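Local structure of pseudoperoxidase (Leishmania major, 5VIA) at residues Ala213-Lys225 with Lys234-Leu246. The protein binds heme b and belongs to the peroxidase family, but is a pseudoperoxidase whose own peroxidase activity is doubtful. Sequence-based numbering, arbitrary orientation.
With HEM (protoporphyrin IX containing Fe), chain B.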
loop_
_atom_site.group_PDB
_atom_site.type_symbol
_atom_site.label_atom_id
_atom_site.label_comp_id
_atom_site.label_asym_id
_atom_site.label_seq_id
_atom_site.Cartn_x
_atom_site.Cartn_y
_atom_site.Cartn_z
ATOM N N ALA A 213 -10.292 7.093 16.496
ATOM C CA ALA A 213 -11.270 8.003 17.084
ATOM C C ALA A 213 -12.684 7.581 16.736
ATOM O O ALA A 213 -13.584 7.613 17.577
ATOM C CB ALA A 213 -11.009 9.426 16.595
ATOM N N THR A 214 -12.871 7.210 15.477
ATOM C CA THR A 214 -14.151 6.728 14.995
ATOM C C THR A 214 -13.931 5.359 14.349
ATOM O O THR A 214 -13.215 5.232 13.358
ATOM C CB THR A 214 -14.809 7.741 14.016
ATOM O OG1 THR A 214 -15.936 7.136 13.368
ATOM C CG2 THR A 214 -13.810 8.222 12.966
ATOM N N LEU A 215 -14.517 4.324 14.939
ATOM C CA LEU A 215 -14.293 2.962 14.455
ATOM C C LEU A 215 -14.948 2.753 13.095
ATOM O O LEU A 215 -16.022 3.294 12.829
ATOM C CB LEU A 215 -14.805 1.947 15.478
ATOM C CG LEU A 215 -14.009 1.997 16.780
ATOM C CD1 LEU A 215 -14.634 1.135 17.835
ATOM C CD2 LEU A 215 -12.583 1.555 16.525
ATOM N N PRO A 216 -14.302 1.968 12.224
ATOM C CA PRO A 216 -14.832 1.806 10.868
ATOM C C PRO A 216 -16.154 1.041 10.855
ATOM O O PRO A 216 -16.387 0.156 11.703
ATOM C CB PRO A 216 -13.721 1.036 10.136
ATOM C CG PRO A 216 -12.894 0.418 11.182
ATOM C CD PRO A 216 -13.020 1.268 12.416
ATOM N N GLN A 217 -17.019 1.395 9.908
ATOM C CA GLN A 217 -18.368 0.852 9.855
ATOM C C GLN A 217 -18.613 0.046 8.589
ATOM O O GLN A 217 -19.661 -0.580 8.445
ATOM C CB GLN A 217 -19.385 1.993 9.927
ATOM C CG GLN A 217 -19.201 2.951 11.101
ATOM C CD GLN A 217 -20.277 4.029 11.144
ATOM O OE1 GLN A 217 -20.993 4.249 10.164
ATOM N NE2 GLN A 217 -20.394 4.707 12.282
ATOM N N THR A 218 -17.650 0.063 7.673
ATOM C CA THR A 218 -17.838 -0.556 6.370
ATOM C C THR A 218 -16.989 -1.810 6.216
ATOM O O THR A 218 -16.890 -2.368 5.120
ATOM C CB THR A 218 -17.459 0.414 5.223
ATOM O OG1 THR A 218 -16.038 0.456 5.107
ATOM C CG2 THR A 218 -17.984 1.817 5.513
ATOM N N LEU A 219 -16.357 -2.253 7.293
ATOM C CA LEU A 219 -15.556 -3.465 7.182
ATOM C C LEU A 219 -16.458 -4.684 7.080
ATOM O O LEU A 219 -17.518 -4.742 7.712
ATOM C CB LEU A 219 -14.574 -3.607 8.340
ATOM C CG LEU A 219 -13.503 -2.526 8.505
ATOM C CD1 LEU A 219 -12.568 -2.892 9.652
ATOM C CD2 LEU A 219 -12.710 -2.287 7.226
ATOM N N ARG A 220 -16.061 -5.640 6.249
ATOM C CA ARG A 220 -16.804 -6.884 6.152
ATOM C C ARG A 220 -15.858 -8.054 6.353
ATOM O O ARG A 220 -14.637 -7.912 6.241
ATOM C CB ARG A 220 -17.560 -6.988 4.826
ATOM C CG ARG A 220 -18.637 -5.918 4.639
ATOM C CD ARG A 220 -19.582 -6.302 3.513
ATOM N NE ARG A 220 -20.430 -5.197 3.065
ATOM C CZ ARG A 220 -20.734 -4.970 1.786
ATOM N NH1 ARG A 220 -20.257 -5.768 0.836
ATOM N NH2 ARG A 220 -21.510 -3.946 1.447
ATOM N N CYS A 221 -16.427 -9.213 6.645
ATOM C CA CYS A 221 -15.652 -10.277 7.247
ATOM C C CYS A 221 -16.085 -11.657 6.770
ATOM O O CYS A 221 -17.282 -11.937 6.638
ATOM C CB CYS A 221 -15.819 -10.187 8.766
ATOM S SG CYS A 221 -14.932 -11.423 9.703
ATOM N N VAL A 222 -15.098 -12.507 6.497
ATOM C CA VAL A 222 -15.333 -13.936 6.353
ATOM C C VAL A 222 -14.325 -14.691 7.218
ATOM O O VAL A 222 -13.202 -14.220 7.424
ATOM C CB VAL A 222 -15.258 -14.404 4.881
ATOM C CG1 VAL A 222 -13.825 -14.404 4.368
ATOM C CG2 VAL A 222 -15.869 -15.781 4.740
ATOM N N TYR A 223 -14.746 -15.834 7.755
ATOM C CA TYR A 223 -13.849 -16.704 8.507
ATOM C C TYR A 223 -13.514 -17.917 7.663
ATOM O O TYR A 223 -14.411 -18.627 7.193
ATOM C CB TYR A 223 -14.469 -17.130 9.841
ATOM C CG TYR A 223 -14.560 -16.000 10.839
ATOM C CD1 TYR A 223 -13.509 -15.722 11.707
ATOM C CD2 TYR A 223 -15.698 -15.206 10.911
ATOM C CE1 TYR A 223 -13.596 -14.690 12.621
ATOM C CE2 TYR A 223 -15.790 -14.167 11.818
ATOM C CZ TYR A 223 -14.737 -13.914 12.667
ATOM O OH TYR A 223 -14.840 -12.883 13.574
ATOM N N VAL A 224 -12.221 -18.147 7.467
ATOM C CA VAL A 224 -11.760 -19.180 6.550
ATOM C C VAL A 224 -10.909 -20.192 7.311
ATOM O O VAL A 224 -10.081 -19.813 8.138
ATOM C CB VAL A 224 -10.947 -18.556 5.389
ATOM C CG1 VAL A 224 -10.530 -19.615 4.396
ATOM C CG2 VAL A 224 -11.771 -17.494 4.683
ATOM N N LYS A 225 -11.129 -21.476 7.050
ATOM C CA LYS A 225 -10.326 -22.522 7.672
ATOM C C LYS A 225 -9.065 -22.774 6.852
ATOM O O LYS A 225 -9.145 -23.130 5.674
ATOM C CB LYS A 225 -11.129 -23.817 7.781
ATOM C CG LYS A 225 -12.573 -23.627 8.210
ATOM C CD LYS A 225 -13.284 -24.963 8.351
ATOM C CE LYS A 225 -13.006 -25.604 9.702
ATOM N NZ LYS A 225 -13.732 -24.907 10.804
ATOM N N LYS A 234 -10.184 -21.404 12.296
ATOM C CA LYS A 234 -10.608 -20.320 11.400
ATOM C C LYS A 234 -9.739 -19.065 11.505
ATOM O O LYS A 234 -9.365 -18.640 12.603
ATOM C CB LYS A 234 -12.080 -19.942 11.629
ATOM C CG LYS A 234 -13.078 -21.057 11.344
ATOM C CD LYS A 234 -14.519 -20.585 11.541
ATOM C CE LYS A 234 -14.788 -20.100 12.966
ATOM N NZ LYS A 234 -14.708 -21.190 13.981
ATOM N N ARG A 235 -9.432 -18.484 10.346
ATOM C CA ARG A 235 -8.728 -17.209 10.241
ATOM C C ARG A 235 -9.742 -16.128 9.875
ATOM O O ARG A 235 -10.579 -16.328 8.990
ATOM C CB ARG A 235 -7.663 -17.287 9.137
ATOM C CG ARG A 235 -6.679 -18.437 9.288
ATOM C CD ARG A 235 -5.430 -18.005 10.039
ATOM N NE ARG A 235 -4.587 -17.133 9.215
ATOM C CZ ARG A 235 -3.256 -17.187 9.202
ATOM N NH1 ARG A 235 -2.626 -18.072 9.970
ATOM N NH2 ARG A 235 -2.555 -16.366 8.426
ATOM N N GLN A 236 -9.672 -14.984 10.545
ATOM C CA GLN A 236 -10.595 -13.898 10.266
ATOM C C GLN A 236 -10.026 -13.091 9.113
ATOM O O GLN A 236 -8.891 -12.610 9.182
ATOM C CB GLN A 236 -10.791 -13.021 11.514
ATOM C CG GLN A 236 -11.650 -11.768 11.301
ATOM C CD GLN A 236 -11.808 -10.950 12.569
ATOM O OE1 GLN A 236 -10.919 -10.928 13.423
ATOM N NE2 GLN A 236 -12.960 -10.302 12.719
ATOM N N CYS A 237 -10.805 -12.979 8.041
ATOM C CA CYS A 237 -10.384 -12.247 6.856
ATOM C C CYS A 237 -11.323 -11.072 6.643
ATOM O O CYS A 237 -12.550 -11.234 6.649
ATOM C CB CYS A 237 -10.384 -13.169 5.639
ATOM S SG CYS A 237 -9.376 -14.637 5.879
ATOM N N VAL A 238 -10.740 -9.891 6.460
ATOM C CA VAL A 238 -11.482 -8.638 6.557
ATOM C C VAL A 238 -11.198 -7.773 5.333
ATOM O O VAL A 238 -10.042 -7.630 4.932
ATOM C CB VAL A 238 -11.099 -7.875 7.848
ATOM C CG1 VAL A 238 -11.873 -6.588 7.960
ATOM C CG2 VAL A 238 -11.355 -8.747 9.092
ATOM N N VAL A 239 -12.249 -7.221 4.724
ATOM C CA VAL A 239 -12.114 -6.383 3.527
ATOM C C VAL A 239 -13.138 -5.250 3.599
ATOM O O VAL A 239 -14.253 -5.452 4.080
ATOM C CB VAL A 239 -12.353 -7.199 2.226
ATOM C CG1 VAL A 239 -12.187 -6.324 0.989
ATOM C CG2 VAL A 239 -11.400 -8.385 2.140
ATOM N N ASN A 240 -12.752 -4.056 3.154
ATOM C CA ASN A 240 -13.681 -2.927 3.053
ATOM C C ASN A 240 -14.883 -3.263 2.177
ATOM O O ASN A 240 -14.725 -3.905 1.134
ATOM C CB ASN A 240 -12.961 -1.714 2.434
ATOM C CG ASN A 240 -12.230 -0.881 3.460
ATOM O OD1 ASN A 240 -11.203 -1.301 3.995
ATOM N ND2 ASN A 240 -12.743 0.320 3.730
ATOM N N ALA A 241 -16.076 -2.823 2.583
ATOM C CA ALA A 241 -17.269 -2.964 1.748
ATOM C C ALA A 241 -17.019 -2.399 0.351
ATOM O O ALA A 241 -17.428 -2.993 -0.650
ATOM C CB ALA A 241 -18.475 -2.268 2.390
ATOM N N ALA A 242 -16.339 -1.259 0.293
ATOM C CA ALA A 242 -16.025 -0.599 -0.984
ATOM C C ALA A 242 -15.183 -1.460 -1.934
ATOM O O ALA A 242 -15.385 -1.435 -3.155
ATOM C CB ALA A 242 -15.333 0.725 -0.726
ATOM N N GLU A 243 -14.230 -2.206 -1.386
ATOM C CA GLU A 243 -13.400 -3.104 -2.188
ATOM C C GLU A 243 -14.240 -4.235 -2.784
ATOM O O GLU A 243 -13.980 -4.697 -3.901
ATOM C CB GLU A 243 -12.271 -3.675 -1.323
ATOM C CG GLU A 243 -10.875 -3.261 -1.726
ATOM C CD GLU A 243 -9.822 -3.658 -0.704
ATOM O OE1 GLU A 243 -8.984 -4.547 -0.999
ATOM O OE2 GLU A 243 -9.819 -3.055 0.393
ATOM N N LEU A 244 -15.249 -4.679 -2.033
ATOM C CA LEU A 244 -16.157 -5.726 -2.489
ATOM C C LEU A 244 -17.199 -5.202 -3.478
ATOM O O LEU A 244 -17.579 -5.904 -4.423
ATOM C CB LEU A 244 -16.860 -6.376 -1.286
ATOM C CG LEU A 244 -15.940 -7.109 -0.308
ATOM C CD1 LEU A 244 -16.661 -7.463 0.990
ATOM C CD2 LEU A 244 -15.404 -8.365 -0.970
ATOM N N GLU A 245 -17.672 -3.978 -3.264
ATOM C CA GLU A 245 -18.735 -3.442 -4.108
ATOM C C GLU A 245 -18.233 -3.215 -5.528
ATOM O O GLU A 245 -19.006 -3.255 -6.483
ATOM C CB GLU A 245 -19.325 -2.161 -3.510
ATOM C CG GLU A 245 -20.215 -2.406 -2.285
ATOM C CD GLU A 245 -21.396 -3.327 -2.569
ATOM O OE1 GLU A 245 -22.225 -3.002 -3.447
ATOM O OE2 GLU A 245 -21.506 -4.382 -1.904
ATOM N N LEU A 246 -16.927 -3.008 -5.662
ATOM C CA LEU A 246 -16.305 -2.845 -6.970
ATOM C C LEU A 246 -16.376 -4.126 -7.810
ATOM O O LEU A 246 -16.347 -4.066 -9.040
ATOM C CB LEU A 246 -14.869 -2.352 -6.808
ATOM C CG LEU A 246 -14.815 -0.906 -6.313
ATOM C CD1 LEU A 246 -13.398 -0.421 -6.135
ATOM C CD2 LEU A 246 -15.562 0.006 -7.272
HETATM C CHA HEM B . -3.570 -2.475 4.985
HETATM C CHB HEM B . -7.783 -0.693 3.304
HETATM C CHC HEM B . -5.353 0.967 -0.559
HETATM C CHD HEM B . -1.338 -1.454 0.781
HETATM C C1A HEM B . -4.876 -2.064 4.881
HETATM C C2A HEM B . -5.849 -2.160 5.947
HETATM C C3A HEM B . -7.002 -1.670 5.503
HETATM C C4A HEM B . -6.814 -1.246 4.118
HETATM C CMA HEM B . -8.316 -1.572 6.301
HETATM C CAA HEM B . -5.562 -2.689 7.370
HETATM C CBA HEM B . -4.800 -1.532 8.045
HETATM C CGA HEM B . -4.401 -1.837 9.472
HETATM O O1A HEM B . -5.308 -2.055 10.313
HETATM O O2A HEM B . -3.176 -1.825 9.774
HETATM C C1B HEM B . -7.512 -0.053 2.110
HETATM C C2B HEM B . -8.452 0.635 1.256
HETATM C C3B HEM B . -7.795 1.121 0.192
HETATM C C4B HEM B . -6.397 0.712 0.313
HETATM C CMB HEM B . -9.948 0.805 1.561
HETATM C CAB HEM B . -8.479 1.925 -0.942
HETATM C CBB HEM B . -7.818 2.828 -1.674
HETATM C C1C HEM B . -4.066 0.459 -0.550
HETATM C C2C HEM B . -3.033 0.670 -1.574
HETATM C C3C HEM B . -1.919 -0.007 -1.185
HETATM C C4C HEM B . -2.221 -0.660 0.080
HETATM C CMC HEM B . -3.240 1.542 -2.844
HETATM C CAC HEM B . -0.512 -0.155 -1.810
HETATM C CBC HEM B . -0.104 0.545 -2.878
HETATM C C1D HEM B . -1.560 -1.976 2.032
HETATM C C2D HEM B . -0.622 -2.793 2.774
HETATM C C3D HEM B . -1.320 -3.116 4.088
HETATM C C4D HEM B . -2.609 -2.460 4.005
HETATM C CMD HEM B . 0.787 -3.243 2.332
HETATM C CAD HEM B . -0.749 -3.947 5.268
HETATM C CBD HEM B . 0.007 -2.932 6.135
HETATM C CGD HEM B . 0.599 -3.579 7.365
HETATM O O1D HEM B . 1.074 -2.833 8.272
HETATM O O2D HEM B . 0.586 -4.834 7.433
HETATM N NA HEM B . -5.500 -1.508 3.769
HETATM N NB HEM B . -6.275 0.002 1.505
HETATM N NC HEM B . -3.528 -0.363 0.445
HETATM N ND HEM B . -2.723 -1.812 2.779
HETATM FE FE HEM B . -4.519 -0.876 2.171
HETATM O O HOH W 1 -15.601 0.479 2.473
#
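R220 and V239, V222 and C237, and V224 and R235 form the hydrogen-bonded pairs of an antiparallel ladder that joins strands 219-224 and 235-240, each pair closed by two N-H...O bonds. The ladder is continued past the strand end by A241 N, which donates to T218 O over 2.7 Å. In the non-hydrogen-bonded pairs between, CA-H groups approach carbonyls, as C221 CA does C237 O.

A further link to helix 241-245 is a weakly held salt bridge between R220 and E245. R220 is extended from CG to NE (chi2 -164°), which carries the guanidinium over A241 to E245. E245 OE2 lies at the guanidinium edge, 3.3 Å from NH1 and 3.4 Å from NH2; both bonds are weak, and the two planar groups stand 78° apart. A241 CB sits over one face of the guanidinium, offset toward its rim, while L244 CD1 packs 4.0 Å from R220 CB.

A water takes part at the strand-helix junction: it donates to T218 OG1 and accepts from N240 ND2 and A242 N. T218 OG1 is also hydrogen-bonded to D57, and N240 ND2 to the carbonyl of V56.

Among the side-chain contacts, Y223 and Q236 lie alongside each other, ring and amide planes 16° apart, with Y223 CE1 3.4 Å from Q236 CB. C221 SG meets Q236 CG on that same sheet face. On the other, V222 CG1 touches C237 CB and V224 CG2 meets C237 SG, all three side chains resting on F190 of helix 186-194.

L219 CD2 packs on N240 OD1, and N240 CG comes within 3.4 Å of heme CMB. E243 OE1, in the helix that follows, is hydrogen-bonded to Y187 OH and to ND1 of H159, an axial heme ligand with C60. The whole is an antiparallel beta hairpin, extended by the short strand 199-200 beside 219-224, that runs into a short helix at the heme pocket.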